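Local coordinates for structural protein VP1 (Trichodysplasia spinulosa-associated polyomavirus, PDB 4U60), which forms the pentameric building block of the viral capsid and binds sialylated glycans such as the GM1 oligosaccharide, at residues L27-R32 with R267-L272; W90-V95 with I271-R276; E141-T146 with C190-P195. All blocks are in the same frame, centred on the assembly; numbering follows the deposited sequence.

Contacts 1 and 2 lie end to end on strand 260-279 of the jelly-roll, their centres about 16 Å apart and I271 and L272 common to both. Strand 12-29 pairs with it in contact 1 and strand 86-99 in contact 2, so the C-terminal strand pairs along its length with two strands from the first hundred residues of the chain, all in the same antiparallel sheet. Contact 3 belongs to a separate three-stranded sheet, about 22 Å and about 26 Å from the other two, centre to centre. Its segments, 141-146 and 190-195, lie, along the chain, between the two segments of contact 1 and also between those of contact 2. The late strand thus returns to strands from early in the chain, while the small sheet packs against a neighbouring subunit.

Contact 1: residues L27-R32 with R267-L272; sequences LYLNTR and RYFNIL
L27 and F269 face each other as a hydrogen-bonded antiparallel pair where strands 12-29 and 260-279 run side by side in the jelly-roll sheet. Both backbone bonds of the pair form: L27 N donates to F269 O at 3.0 Å, and F269 N returns a bond to L27 O at 2.8 Å. Their side chains leave the sheet on the same face. L27 has CG wedged between its backbone N and carbonyl carbon (chi1 73°), which brings CD2 to 3.8 Å from F269 CB; the F269 ring itself meets L27 O at its edge, in plane. Two positions along strand 12-29, L29 adds its CD1 methyl to the same apolar patch, 4.0 Å from F269 CE1. V244 packs here on F269, C246 on L29, and I73 and A71 of strand 69-74 on L27 and L29. R267, the hydrogen-bonded partner of L29, turns its guanidinium away to a salt bridge with D248. On the other face Y28 and Y268 pack on P174 and P195 of the second subunit, and Y268 OH bonds E26. Between these tyrosines the strands come close enough for Y28 CA to lie 3.2 Å from R267 O, a CA-H...O contact.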
loop_
_atom_site.group_PDB
_atom_site.type_symbol
_atom_site.label_atom_id
_atom_site.label_comp_id
_atom_site.label_asym_id
_atom_site.label_seq_id
_atom_site.Cartn_x
_atom_site.Cartn_y
_atom_site.Cartn_z
ATOM N N LEU C 27 -6.543 -15.076 -26.572
ATOM C CA LEU C 27 -5.194 -15.069 -27.126
ATOM C C LEU C 27 -4.189 -14.823 -26.038
ATOM O O LEU C 27 -4.543 -14.438 -24.928
ATOM C CB LEU C 27 -5.041 -13.993 -28.195
ATOM C CG LEU C 27 -4.986 -12.559 -27.675
ATOM C CD1 LEU C 27 -4.109 -11.653 -28.526
ATOM C CD2 LEU C 27 -6.402 -11.992 -27.609
ATOM N N TYR C 28 -2.927 -15.057 -26.360
ATOM C CA TYR C 28 -1.828 -14.609 -25.510
ATOM C C TYR C 28 -0.824 -13.881 -26.386
ATOM O O TYR C 28 -0.768 -14.093 -27.620
ATOM C CB TYR C 28 -1.166 -15.789 -24.754
ATOM C CG TYR C 28 -0.524 -16.803 -25.685
ATOM C CD1 TYR C 28 0.793 -16.651 -26.117
ATOM C CD2 TYR C 28 -1.248 -17.871 -26.178
ATOM C CE1 TYR C 28 1.369 -17.559 -27.004
ATOM C CE2 TYR C 28 -0.689 -18.781 -27.070
ATOM C CZ TYR C 28 0.626 -18.613 -27.486
ATOM O OH TYR C 28 1.167 -19.526 -28.374
ATOM N N LEU C 29 -0.051 -13.007 -25.756
ATOM C CA LEU C 29 1.072 -12.355 -26.403
ATOM C C LEU C 29 2.342 -12.632 -25.615
ATOM O O LEU C 29 2.405 -12.376 -24.415
ATOM C CB LEU C 29 0.845 -10.845 -26.497
ATOM C CG LEU C 29 -0.306 -10.424 -27.421
ATOM C CD1 LEU C 29 -0.550 -8.932 -27.271
ATOM C CD2 LEU C 29 -0.028 -10.786 -28.876
ATOM N N ASN C 30 3.346 -13.159 -26.312
ATOM C CA ASN C 30 4.651 -13.313 -25.713
ATOM C C ASN C 30 5.393 -11.988 -25.642
ATOM O O ASN C 30 5.172 -11.068 -26.432
ATOM C CB ASN C 30 5.480 -14.378 -26.431
ATOM C CG ASN C 30 5.200 -15.772 -25.903
ATOM O OD1 ASN C 30 5.290 -16.017 -24.699
ATOM N ND2 ASN C 30 4.829 -16.673 -26.780
ATOM N N THR C 31 6.280 -11.921 -24.657
ATOM C CA THR C 31 6.996 -10.704 -24.337
ATOM C C THR C 31 8.039 -10.366 -25.408
ATOM O O THR C 31 8.566 -11.278 -26.108
ATOM C CB THR C 31 7.658 -10.827 -22.953
ATOM O OG1 THR C 31 7.990 -9.535 -22.454
ATOM C CG2 THR C 31 8.906 -11.671 -22.993
ATOM N N ARG C 32 8.311 -9.067 -25.558
ATOM C CA ARG C 32 9.279 -8.563 -26.531
ATOM C C ARG C 32 10.326 -7.702 -25.823
ATOM O O ARG C 32 10.357 -6.477 -25.914
ATOM C CB ARG C 32 8.577 -7.808 -27.655
ATOM C CG ARG C 32 7.512 -8.640 -28.375
ATOM C CD ARG C 32 8.140 -9.790 -29.117
ATOM N NE ARG C 32 7.200 -10.689 -29.785
ATOM C CZ ARG C 32 7.105 -11.992 -29.560
ATOM N NH1 ARG C 32 7.831 -12.599 -28.622
ATOM N NH2 ARG C 32 6.262 -12.719 -30.302
ATOM N N ARG C 267 1.259 -12.283 -21.526
ATOM C CA ARG C 267 -0.040 -11.894 -21.021
ATOM C C ARG C 267 -1.117 -12.618 -21.819
ATOM O O ARG C 267 -1.038 -12.731 -23.056
ATOM C CB ARG C 267 -0.223 -10.387 -21.145
ATOM C CG ARG C 267 -1.558 -9.882 -20.626
ATOM C CD ARG C 267 -1.577 -8.358 -20.623
ATOM N NE ARG C 267 -0.843 -7.762 -19.499
ATOM C CZ ARG C 267 -1.372 -7.451 -18.315
ATOM N NH1 ARG C 267 -2.655 -7.707 -18.043
ATOM N NH2 ARG C 267 -0.629 -6.880 -17.379
ATOM N N TYR C 268 -2.124 -13.075 -21.086
ATOM C CA TYR C 268 -3.293 -13.739 -21.631
ATOM C C TYR C 268 -4.482 -12.794 -21.645
ATOM O O TYR C 268 -4.609 -11.945 -20.768
ATOM C CB TYR C 268 -3.608 -14.933 -20.735
ATOM C CG TYR C 268 -4.969 -15.534 -20.973
ATOM C CD1 TYR C 268 -5.155 -16.502 -21.953
ATOM C CD2 TYR C 268 -6.066 -15.139 -20.217
ATOM C CE1 TYR C 268 -6.416 -17.071 -22.184
ATOM C CE2 TYR C 268 -7.320 -15.699 -20.431
ATOM C CZ TYR C 268 -7.485 -16.670 -21.405
ATOM O OH TYR C 268 -8.724 -17.237 -21.615
ATOM N N PHE C 269 -5.358 -12.958 -22.633
ATOM C CA PHE C 269 -6.566 -12.162 -22.764
ATOM C C PHE C 269 -7.753 -13.026 -23.147
ATOM O O PHE C 269 -7.639 -13.883 -24.018
ATOM C CB PHE C 269 -6.433 -11.111 -23.878
ATOM C CG PHE C 269 -5.254 -10.190 -23.754
ATOM C CD1 PHE C 269 -4.011 -10.576 -24.242
ATOM C CD2 PHE C 269 -5.400 -8.902 -23.232
ATOM C CE1 PHE C 269 -2.929 -9.716 -24.198
ATOM C CE2 PHE C 269 -4.296 -8.051 -23.168
ATOM C CZ PHE C 269 -3.075 -8.483 -23.651
ATOM N N ASN C 270 -8.891 -12.749 -22.527
ATOM C CA ASN C 270 -10.173 -13.307 -22.942
ATOM C C ASN C 270 -11.142 -12.145 -23.051
ATOM O O ASN C 270 -11.519 -11.544 -22.049
ATOM C CB ASN C 270 -10.677 -14.362 -21.948
ATOM C CG ASN C 270 -11.944 -15.066 -22.425
ATOM O OD1 ASN C 270 -11.908 -16.225 -22.843
ATOM N ND2 ASN C 270 -13.067 -14.368 -22.366
ATOM N N ILE C 271 -11.518 -11.824 -24.279
ATOM C CA ILE C 271 -12.304 -10.640 -24.571
ATOM C C ILE C 271 -13.698 -11.035 -25.050
ATOM O O ILE C 271 -13.849 -11.857 -25.954
ATOM C CB ILE C 271 -11.595 -9.774 -25.636
ATOM C CG1 ILE C 271 -10.224 -9.342 -25.110
ATOM C CG2 ILE C 271 -12.458 -8.588 -26.014
ATOM C CD1 ILE C 271 -9.245 -8.920 -26.170
ATOM N N LEU C 272 -14.705 -10.457 -24.416
ATOM C CA LEU C 272 -16.098 -10.669 -24.778
ATOM C C LEU C 272 -16.534 -9.554 -25.697
ATOM O O LEU C 272 -16.314 -8.393 -25.378
ATOM C CB LEU C 272 -16.954 -10.667 -23.515
ATOM C CG LEU C 272 -18.448 -10.859 -23.724
ATOM C CD1 LEU C 272 -18.729 -12.291 -24.128
ATOM C CD2 LEU C 272 -19.216 -10.487 -22.461
#

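Contact 2: residues W90-V95 with I271-R276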
loop_
_atom_site.group_PDB
_atom_site.type_symbol
_atom_site.label_atom_id
_atom_site.label_comp_id
_atom_site.label_asym_id
_atom_site.label_seq_id
_atom_site.Cartn_x
_atom_site.Cartn_y
_atom_site.Cartn_z
ATOM N N TRP C 90 -18.516 -5.299 -34.222
ATOM C CA TRP C 90 -18.217 -5.961 -32.948
ATOM C C TRP C 90 -17.812 -4.898 -31.952
ATOM O O TRP C 90 -16.980 -4.040 -32.247
ATOM C CB TRP C 90 -17.095 -6.988 -33.087
ATOM C CG TRP C 90 -17.507 -8.204 -33.842
ATOM C CD1 TRP C 90 -17.120 -8.567 -35.094
ATOM C CD2 TRP C 90 -18.420 -9.213 -33.394
ATOM N NE1 TRP C 90 -17.730 -9.758 -35.456
ATOM C CE2 TRP C 90 -18.529 -10.167 -34.422
ATOM C CE3 TRP C 90 -19.139 -9.409 -32.209
ATOM C CZ2 TRP C 90 -19.336 -11.311 -34.305
ATOM C CZ3 TRP C 90 -19.932 -10.536 -32.091
ATOM C CH2 TRP C 90 -20.032 -11.471 -33.137
ATOM N N GLU C 91 -18.422 -4.954 -30.771
ATOM C CA GLU C 91 -18.126 -4.025 -29.685
ATOM C C GLU C 91 -17.484 -4.831 -28.560
ATOM O O GLU C 91 -18.061 -5.800 -28.107
ATOM C CB GLU C 91 -19.436 -3.427 -29.201
ATOM C CG GLU C 91 -19.332 -2.459 -28.042
ATOM C CD GLU C 91 -20.688 -2.024 -27.536
ATOM O OE1 GLU C 91 -21.717 -2.511 -28.063
ATOM O OE2 GLU C 91 -20.734 -1.183 -26.608
ATOM N N ALA C 92 -16.283 -4.433 -28.142
ATOM C CA ALA C 92 -15.586 -5.110 -27.049
ATOM C C ALA C 92 -16.191 -4.651 -25.722
ATOM O O ALA C 92 -16.172 -3.485 -25.407
ATOM C CB ALA C 92 -14.102 -4.788 -27.095
ATOM N N VAL C 93 -16.741 -5.597 -24.967
ATOM C CA VAL C 93 -17.510 -5.302 -23.760
ATOM C C VAL C 93 -16.632 -5.396 -22.503
ATOM O O VAL C 93 -16.748 -4.582 -21.607
ATOM C CB VAL C 93 -18.658 -6.313 -23.602
ATOM C CG1 VAL C 93 -19.427 -6.070 -22.309
ATOM C CG2 VAL C 93 -19.597 -6.267 -24.803
ATOM N N SER C 94 -15.778 -6.401 -22.466
ATOM C CA SER C 94 -14.966 -6.681 -21.281
ATOM C C SER C 94 -13.792 -7.555 -21.635
ATOM O O SER C 94 -13.800 -8.244 -22.661
ATOM C CB SER C 94 -15.830 -7.384 -20.211
ATOM O OG SER C 94 -16.333 -8.632 -20.668
ATOM N N VAL C 95 -12.795 -7.555 -20.745
ATOM C CA VAL C 95 -11.619 -8.405 -20.908
ATOM C C VAL C 95 -11.225 -8.986 -19.559
ATOM O O VAL C 95 -11.264 -8.281 -18.544
ATOM C CB VAL C 95 -10.432 -7.657 -21.544
ATOM C CG1 VAL C 95 -10.039 -6.418 -20.732
ATOM C CG2 VAL C 95 -9.246 -8.594 -21.741
ATOM N N ILE C 271 -11.518 -11.824 -24.279
ATOM C CA ILE C 271 -12.304 -10.640 -24.571
ATOM C C ILE C 271 -13.698 -11.035 -25.050
ATOM O O ILE C 271 -13.849 -11.857 -25.954
ATOM C CB ILE C 271 -11.595 -9.774 -25.636
ATOM C CG1 ILE C 271 -10.224 -9.342 -25.110
ATOM C CG2 ILE C 271 -12.458 -8.588 -26.014
ATOM C CD1 ILE C 271 -9.245 -8.920 -26.170
ATOM N N LEU C 272 -14.705 -10.457 -24.416
ATOM C CA LEU C 272 -16.098 -10.669 -24.778
ATOM C C LEU C 272 -16.534 -9.554 -25.697
ATOM O O LEU C 272 -16.314 -8.393 -25.378
ATOM C CB LEU C 272 -16.954 -10.667 -23.515
ATOM C CG LEU C 272 -18.448 -10.859 -23.724
ATOM C CD1 LEU C 272 -18.729 -12.291 -24.128
ATOM C CD2 LEU C 272 -19.216 -10.487 -22.461
ATOM N N LEU C 273 -17.147 -9.906 -26.832
ATOM C CA LEU C 273 -17.647 -8.907 -27.791
ATOM C C LEU C 273 -19.090 -9.168 -28.134
ATOM O O LEU C 273 -19.567 -10.314 -28.057
ATOM C CB LEU C 273 -16.838 -8.890 -29.088
ATOM C CG LEU C 273 -15.341 -8.642 -28.904
ATOM C CD1 LEU C 273 -14.603 -9.967 -29.002
ATOM C CD2 LEU C 273 -14.789 -7.679 -29.928
ATOM N N ARG C 274 -19.779 -8.103 -28.527
ATOM C CA ARG C 274 -21.181 -8.170 -28.856
ATOM C C ARG C 274 -21.439 -7.381 -30.124
ATOM O O ARG C 274 -20.682 -6.474 -30.471
ATOM C CB ARG C 274 -22.045 -7.635 -27.711
ATOM C CG ARG C 274 -21.931 -6.137 -27.466
ATOM C CD ARG C 274 -22.754 -5.702 -26.272
ATOM N NE ARG C 274 -22.532 -4.297 -25.936
ATOM C CZ ARG C 274 -22.895 -3.717 -24.782
ATOM N NH1 ARG C 274 -23.506 -4.406 -23.834
ATOM N NH2 ARG C 274 -22.653 -2.435 -24.575
ATOM N N LYS C 275 -22.518 -7.729 -30.810
ATOM C CA LYS C 275 -22.873 -7.040 -32.035
ATOM C C LYS C 275 -23.586 -5.733 -31.740
ATOM O O LYS C 275 -24.564 -5.709 -30.989
ATOM C CB LYS C 275 -23.767 -7.908 -32.916
ATOM C CG LYS C 275 -23.041 -9.048 -33.597
ATOM C CD LYS C 275 -23.991 -9.852 -34.474
ATOM C CE LYS C 275 -23.324 -11.129 -34.966
ATOM N NZ LYS C 275 -24.274 -11.987 -35.724
ATOM N N ARG C 276 -23.095 -4.668 -32.371
ATOM C CA ARG C 276 -23.658 -3.328 -32.241
ATOM C C ARG C 276 -24.013 -2.755 -33.620
ATOM O O ARG C 276 -23.187 -2.731 -34.531
ATOM C CB ARG C 276 -22.647 -2.408 -31.566
ATOM C CG ARG C 276 -23.035 -0.932 -31.537
ATOM C CD ARG C 276 -24.099 -0.637 -30.495
ATOM N NE ARG C 276 -23.517 -0.577 -29.155
ATOM C CZ ARG C 276 -24.013 0.108 -28.121
ATOM N NH1 ARG C 276 -25.137 0.807 -28.238
ATOM N NH2 ARG C 276 -23.362 0.098 -26.959
#
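E91 is held between two arginines of the facing strand, R274 and R276, each gripping the carboxylate side-on with NE and NH2. The two NE atoms reach OE1 from opposite faces of the carboxylate, R274 NE and R276 NE both 2.9 Å from E91 OE1; the NH2 groups do likewise at OE2. R276 NH2 makes the straightest bond, 172° at the hydrogen, on the syn side of E91 OE2. With E91 extended and its CG trans to the backbone N (chi1 178°), the acid end reaches the guanidinium groups; R276 bends at chi2 and chi3 and meets it. Two positive neighbours would probably favour the ionised acid, and G234 N gives OE2 a further bond. The R274 stem is flanked by V93, whose CG2 lies 3.5 Å from R274 CD and over one guanidinium face. V93 and S94 both oppose L272, forming a classic beta bulge in the antiparallel pairing of strands 86-99 and 260-279 of the jelly-roll: V93 N bonds L272 O, and L272 N bonds S94 O. On the opposite face of the sheet, K275 runs alongside W90 and sets CG over its six-membered ring, 4.0 Å from the centroid, a CH-pi contact. W90 is fixed farther out by NE1 to P76 O. Beyond the bulge, V95 CG2 packs 3.6 Å from I271 CG1, with F133 and V135 of strand 129-136 behind them.

Contact 3: residues E141-T146 with C190-P195; sequences ELQFLT and CWCPDP
The W191 indole lies between two side chains: L142 CD1 rests over one face and F144 CD1 over the other, each offset toward the rim. At its edge, near the ring plane, lies the backbone carbon of Q143. F144 presents its edge, giving a T-shaped pair with ring planes at 76° and the F144 ring centroid 5.1 Å from that of the W191 six-membered ring. The pair sits on the small antiparallel sheet 177-179, 141-144, 191-193, apart from the main jelly-roll strands. F144 CB also presses on the indole, 3.5 Å from W191 CZ3, and W191 NE1 is tied down by V160 O. CG of F144 lies opposite the backbone N (chi1 -171°), carrying the ring on to C190, where CE1 meets C190 CB at 3.4 Å and C190 SG approaches obliquely. Q143 and C192 form the hydrogen-bonded pair of the two strands: Q143 N reaches C192 O at 2.8 Å, and C192 N bonds Q143 O. The Q143 amide is held from both ends, NE2 by F144 O and N173 O and OE1 by a water. Farther along, D194 N bonds E141 O, while the D194 carboxylate has a salt bridge to K177 and a bond to S196 OG. Another subunit covers part of the contact, its S103 OG bonding W191 O and its P266 packing on L145. Two waters complete the link between the segments: one donates to L142 O and D194 OD2, and the other to Q143 OE1 and D194 OD1, at 2.8 Å from each of these two oxygens.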
loop_
_atom_site.group_PDB
_atom_site.type_symbol
_atom_site.label_atom_id
_atom_site.label_comp_id
_atom_site.label_asym_id
_atom_site.label_seq_id
_atom_site.Cartn_x
_atom_site.Cartn_y
_atom_site.Cartn_z
ATOM N N GLU C 141 -2.899 4.405 -30.578
ATOM C CA GLU C 141 -2.305 5.629 -31.074
ATOM C C GLU C 141 -1.228 6.063 -30.087
ATOM O O GLU C 141 -1.450 6.067 -28.888
ATOM C CB GLU C 141 -3.383 6.686 -31.302
ATOM C CG GLU C 141 -4.224 6.338 -32.520
ATOM C CD GLU C 141 -5.590 7.002 -32.564
ATOM O OE1 GLU C 141 -6.345 6.898 -31.573
ATOM O OE2 GLU C 141 -5.929 7.567 -33.644
ATOM N N LEU C 142 -0.058 6.387 -30.626
ATOM C CA LEU C 142 1.148 6.622 -29.829
ATOM C C LEU C 142 1.622 8.070 -29.915
ATOM O O LEU C 142 1.465 8.734 -30.957
ATOM C CB LEU C 142 2.289 5.731 -30.314
ATOM C CG LEU C 142 2.067 4.217 -30.251
ATOM C CD1 LEU C 142 3.211 3.491 -30.947
ATOM C CD2 LEU C 142 1.907 3.740 -28.812
ATOM N N GLN C 143 2.241 8.500 -28.825
ATOM C CA GLN C 143 2.934 9.786 -28.696
ATOM C C GLN C 143 4.397 9.481 -28.429
ATOM O O GLN C 143 4.722 8.632 -27.605
ATOM C CB GLN C 143 2.348 10.603 -27.545
ATOM C CG GLN C 143 3.139 11.847 -27.151
ATOM C CD GLN C 143 3.144 12.900 -28.234
ATOM O OE1 GLN C 143 2.094 13.268 -28.775
ATOM N NE2 GLN C 143 4.327 13.368 -28.591
ATOM N N PHE C 144 5.293 10.138 -29.147
ATOM C CA PHE C 144 6.723 10.025 -28.866
ATOM C C PHE C 144 7.069 10.892 -27.659
ATOM O O PHE C 144 6.694 12.070 -27.585
ATOM C CB PHE C 144 7.518 10.494 -30.085
ATOM C CG PHE C 144 8.994 10.222 -30.013
ATOM C CD1 PHE C 144 9.494 8.978 -30.306
ATOM C CD2 PHE C 144 9.880 11.227 -29.656
ATOM C CE1 PHE C 144 10.854 8.715 -30.269
ATOM C CE2 PHE C 144 11.244 10.977 -29.613
ATOM C CZ PHE C 144 11.719 9.722 -29.876
ATOM N N LEU C 145 7.816 10.324 -26.720
ATOM C CA LEU C 145 8.383 11.099 -25.602
ATOM C C LEU C 145 9.535 10.315 -25.027
ATOM O O LEU C 145 9.388 9.128 -24.739
ATOM C CB LEU C 145 7.336 11.412 -24.530
ATOM C CG LEU C 145 7.778 12.413 -23.459
ATOM C CD1 LEU C 145 6.593 13.166 -22.882
ATOM C CD2 LEU C 145 8.588 11.780 -22.353
ATOM N N THR C 146 10.691 10.960 -24.889
ATOM C CA THR C 146 11.915 10.276 -24.507
ATOM C C THR C 146 12.667 11.003 -23.403
ATOM O O THR C 146 12.584 12.231 -23.259
ATOM C CB THR C 146 12.876 10.108 -25.711
ATOM O OG1 THR C 146 14.076 9.440 -25.293
ATOM C CG2 THR C 146 13.225 11.453 -26.355
ATOM N N CYS C 190 10.402 5.223 -25.738
ATOM C CA CYS C 190 10.156 6.466 -26.489
ATOM C C CYS C 190 8.758 6.618 -27.044
ATOM O O CYS C 190 8.451 7.665 -27.612
ATOM C CB CYS C 190 11.211 6.659 -27.571
ATOM S SG CYS C 190 11.233 5.388 -28.845
ATOM N N TRP C 191 7.916 5.603 -26.875
ATOM C CA TRP C 191 6.528 5.680 -27.327
ATOM C C TRP C 191 5.595 5.355 -26.179
ATOM O O TRP C 191 5.766 4.335 -25.516
ATOM C CB TRP C 191 6.222 4.679 -28.441
ATOM C CG TRP C 191 6.964 4.890 -29.742
ATOM C CD1 TRP C 191 7.929 4.076 -30.278
ATOM C CD2 TRP C 191 6.764 5.953 -30.698
ATOM N NE1 TRP C 191 8.366 4.581 -31.479
ATOM C CE2 TRP C 191 7.645 5.715 -31.773
ATOM C CE3 TRP C 191 5.926 7.068 -30.746
ATOM C CZ2 TRP C 191 7.714 6.562 -32.881
ATOM C CZ3 TRP C 191 5.986 7.909 -31.829
ATOM C CH2 TRP C 191 6.878 7.648 -32.894
ATOM N N CYS C 192 4.564 6.183 -26.021
ATOM C CA CYS C 192 3.549 5.980 -24.996
ATOM C C CYS C 192 2.156 6.182 -25.629
ATOM O O CYS C 192 2.028 6.677 -26.756
ATOM C CB CYS C 192 3.760 6.989 -23.857
ATOM S SG CYS C 192 3.664 8.737 -24.324
ATOM N N PRO C 193 1.097 5.813 -24.911
ATOM C CA PRO C 193 -0.217 6.099 -25.484
ATOM C C PRO C 193 -0.440 7.590 -25.658
ATOM O O PRO C 193 -0.055 8.388 -24.790
ATOM C CB PRO C 193 -1.191 5.490 -24.451
ATOM C CG PRO C 193 -0.395 4.441 -23.784
ATOM C CD PRO C 193 0.997 5.019 -23.679
ATOM N N ASP C 194 -1.068 7.971 -26.765
ATOM C CA ASP C 194 -1.415 9.372 -27.021
ATOM C C ASP C 194 -2.751 9.666 -26.349
ATOM O O ASP C 194 -3.811 9.225 -26.821
ATOM C CB ASP C 194 -1.520 9.593 -28.527
ATOM C CG ASP C 194 -1.907 11.006 -28.906
ATOM O OD1 ASP C 194 -2.184 11.845 -28.028
ATOM O OD2 ASP C 194 -1.990 11.271 -30.126
ATOM N N PRO C 195 -2.735 10.435 -25.250
ATOM C CA PRO C 195 -3.968 10.649 -24.512
ATOM C C PRO C 195 -4.941 11.581 -25.212
ATOM O O PRO C 195 -6.098 11.670 -24.795
ATOM C CB PRO C 195 -3.466 11.305 -23.213
ATOM C CG PRO C 195 -2.278 12.115 -23.667
ATOM C CD PRO C 195 -1.600 11.171 -24.641
HETATM O O HOH W 1 -1.150 9.274 -31.959
HETATM O O HOH W 2 -0.170 13.668 -27.200
#